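PDB 2EJU: tRNA (guanine(26)-N(2))-dimethyltransferase from Pyrococcus horikoshii, which probably dimethylates the N2 atom of the guanine at position 26 of a number of tRNAs, taking the methyl groups from S-adenosyl-L-methionine. Local coordinates for residues V26-R31 with S56-R61. Numbering follows the deposited sequence.
Sequences VFYNPR and SATGIR. With SAH (S-adenosyl-L-homocysteine), chain B.
One water joins three groups: it donates to F27 O and to the SAH carboxylate atom O and accepts from T58 OG1, each at 2.8 Å. The site is the cofactor pocket of a class I methyltransferase fold. Residues 56-61 form the loop after the first sheet strand, 50-53, and the start of helix 60-68; F27, in 26-31, borders the homocysteine part of SAH. A type II' turn from S56 to G59, tied by G59 N to S56 O, shapes the start of 56-61. With its OG1 set between the backbone N and the carbonyl carbon (chi1 66°), T58 gives the water its hydroxyl while CG2 reaches V26 CG1 at 3.6 Å and also meets F27 O. A57 CB lies 3.3 Å from F27 O and touches the ribose O3'. Y28 brings its ring edge to I60 CG2, CE1 being 4.2 Å away, and its OH bonds E8. The other carboxylate oxygen, OXT, lies near the guanidinium plane of R61, bonded by NH1 at 3.0 Å and more weakly by NE. Salt bridges to D136 and D138 position this arginine; an alanine here would probably leave OXT without these two donors and would take a positive partner from both aspartates. Near the methyl-transfer end, F27, whose ring packs edge-to-face with F140, places CD1 3.8 Å from the SAH sulfur SD.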
# COMPACT_ATOMS: atom_id res chain seq x y z
N VAL A 26 -13.15 -12.06 -16.31
CA VAL A 26 -11.97 -11.23 -16.07
C VAL A 26 -12.37 -10.15 -15.06
O VAL A 26 -13.27 -9.35 -15.31
CB VAL A 26 -11.47 -10.55 -17.37
CG1 VAL A 26 -10.20 -9.76 -17.08
CG2 VAL A 26 -11.21 -11.61 -18.44
N PHE A 27 -11.69 -10.14 -13.93
CA PHE A 27 -11.99 -9.20 -12.85
C PHE A 27 -11.64 -7.73 -13.07
O PHE A 27 -10.57 -7.38 -13.58
CB PHE A 27 -11.32 -9.70 -11.56
CG PHE A 27 -11.64 -8.86 -10.35
CD1 PHE A 27 -10.83 -7.80 -9.99
CD2 PHE A 27 -12.76 -9.15 -9.58
CE1 PHE A 27 -11.12 -7.03 -8.86
CE2 PHE A 27 -13.06 -8.39 -8.44
CZ PHE A 27 -12.23 -7.33 -8.08
N TYR A 28 -12.57 -6.87 -12.66
CA TYR A 28 -12.41 -5.43 -12.74
C TYR A 28 -13.25 -4.78 -11.65
O TYR A 28 -14.45 -5.04 -11.55
CB TYR A 28 -12.85 -4.86 -14.08
CG TYR A 28 -12.77 -3.35 -14.10
CD1 TYR A 28 -11.54 -2.70 -14.04
CD2 TYR A 28 -13.93 -2.57 -14.10
CE1 TYR A 28 -11.46 -1.31 -13.98
CE2 TYR A 28 -13.87 -1.18 -14.03
CZ TYR A 28 -12.63 -0.56 -13.97
OH TYR A 28 -12.54 0.82 -13.89
N ASN A 29 -12.62 -3.95 -10.83
CA ASN A 29 -13.32 -3.27 -9.76
C ASN A 29 -13.15 -1.77 -9.91
O ASN A 29 -12.04 -1.23 -9.73
CB ASN A 29 -12.78 -3.71 -8.40
CG ASN A 29 -13.59 -3.15 -7.24
OD1 ASN A 29 -14.39 -2.23 -7.40
ND2 ASN A 29 -13.37 -3.71 -6.05
N PRO A 30 -14.23 -1.06 -10.26
CA PRO A 30 -14.12 0.39 -10.42
C PRO A 30 -13.79 1.10 -9.11
O PRO A 30 -13.21 2.19 -9.11
CB PRO A 30 -15.49 0.79 -10.98
CG PRO A 30 -16.41 -0.26 -10.42
CD PRO A 30 -15.59 -1.52 -10.57
N ARG A 31 -14.14 0.48 -7.99
CA ARG A 31 -13.85 1.07 -6.69
C ARG A 31 -12.33 1.17 -6.48
O ARG A 31 -11.86 1.92 -5.64
CB ARG A 31 -14.48 0.24 -5.56
CG ARG A 31 -16.01 0.20 -5.60
CD ARG A 31 -16.58 -0.69 -4.51
NE ARG A 31 -16.32 -0.18 -3.16
CZ ARG A 31 -17.00 0.81 -2.59
NH1 ARG A 31 -18.00 1.41 -3.24
NH2 ARG A 31 -16.70 1.20 -1.36
N SER A 56 -2.49 -8.10 -13.82
CA SER A 56 -3.26 -7.05 -14.46
C SER A 56 -4.73 -7.27 -14.82
O SER A 56 -5.45 -6.31 -15.04
CB SER A 56 -2.51 -6.56 -15.71
OG SER A 56 -1.90 -7.65 -16.36
N ALA A 57 -5.17 -8.53 -14.87
CA ALA A 57 -6.57 -8.81 -15.21
C ALA A 57 -6.95 -8.21 -16.57
O ALA A 57 -6.59 -8.75 -17.61
CB ALA A 57 -7.48 -8.27 -14.11
N THR A 58 -7.69 -7.10 -16.55
CA THR A 58 -8.11 -6.46 -17.79
C THR A 58 -6.95 -5.66 -18.39
O THR A 58 -6.99 -5.28 -19.55
CB THR A 58 -9.28 -5.49 -17.58
OG1 THR A 58 -8.85 -4.39 -16.77
CG2 THR A 58 -10.46 -6.19 -16.92
N GLY A 59 -5.93 -5.41 -17.57
CA GLY A 59 -4.77 -4.65 -18.01
C GLY A 59 -4.86 -3.16 -17.74
O GLY A 59 -3.96 -2.41 -18.09
N ILE A 60 -5.95 -2.73 -17.09
CA ILE A 60 -6.16 -1.31 -16.81
C ILE A 60 -4.99 -0.60 -16.12
O ILE A 60 -4.65 0.53 -16.48
CB ILE A 60 -7.44 -1.09 -15.95
CG1 ILE A 60 -7.64 0.40 -15.67
CG2 ILE A 60 -7.35 -1.85 -14.64
CD1 ILE A 60 -7.75 1.26 -16.91
N ARG A 61 -4.38 -1.25 -15.13
CA ARG A 61 -3.27 -0.64 -14.40
C ARG A 61 -2.08 -0.34 -15.31
O ARG A 61 -1.67 0.81 -15.44
CB ARG A 61 -2.84 -1.55 -13.25
CG ARG A 61 -1.98 -0.88 -12.20
CD ARG A 61 -1.74 -1.82 -11.02
NE ARG A 61 -2.98 -2.11 -10.30
CZ ARG A 61 -3.32 -1.55 -9.15
NH1 ARG A 61 -4.48 -1.87 -8.58
NH2 ARG A 61 -2.51 -0.69 -8.55
N SAH B . -4.41 -5.54 -10.76
CA SAH B . -5.69 -5.15 -10.96
CB SAH B . -6.35 -6.51 -10.64
CG SAH B . -6.32 -7.94 -10.26
SD SAH B . -7.36 -9.25 -9.95
C SAH B . -6.35 -3.96 -11.34
O SAH B . -7.42 -4.24 -12.05
OXT SAH B . -5.90 -2.84 -10.98
C5' SAH B . -6.19 -10.44 -9.59
C4' SAH B . -6.20 -11.53 -10.72
O4' SAH B . -4.94 -12.17 -10.47
C3' SAH B . -6.74 -12.08 -12.02
O3' SAH B . -6.85 -11.38 -13.29
C2' SAH B . -5.99 -13.39 -12.21
O2' SAH B . -6.23 -14.37 -13.06
C1' SAH B . -4.87 -13.39 -11.20
N9 SAH B . -3.73 -14.39 -10.80
C8 SAH B . -3.93 -15.34 -9.91
N7 SAH B . -2.85 -16.04 -9.75
C5 SAH B . -1.91 -15.55 -10.53
C6 SAH B . -0.57 -15.90 -10.78
N6 SAH B . -0.03 -16.91 -10.12
N1 SAH B . 0.18 -15.16 -11.71
C2 SAH B . -0.37 -14.11 -12.40
N3 SAH B . -1.68 -13.76 -12.18
C4 SAH B . -2.48 -14.46 -11.25
O HOH W 1 -8.87 -5.29 -14.15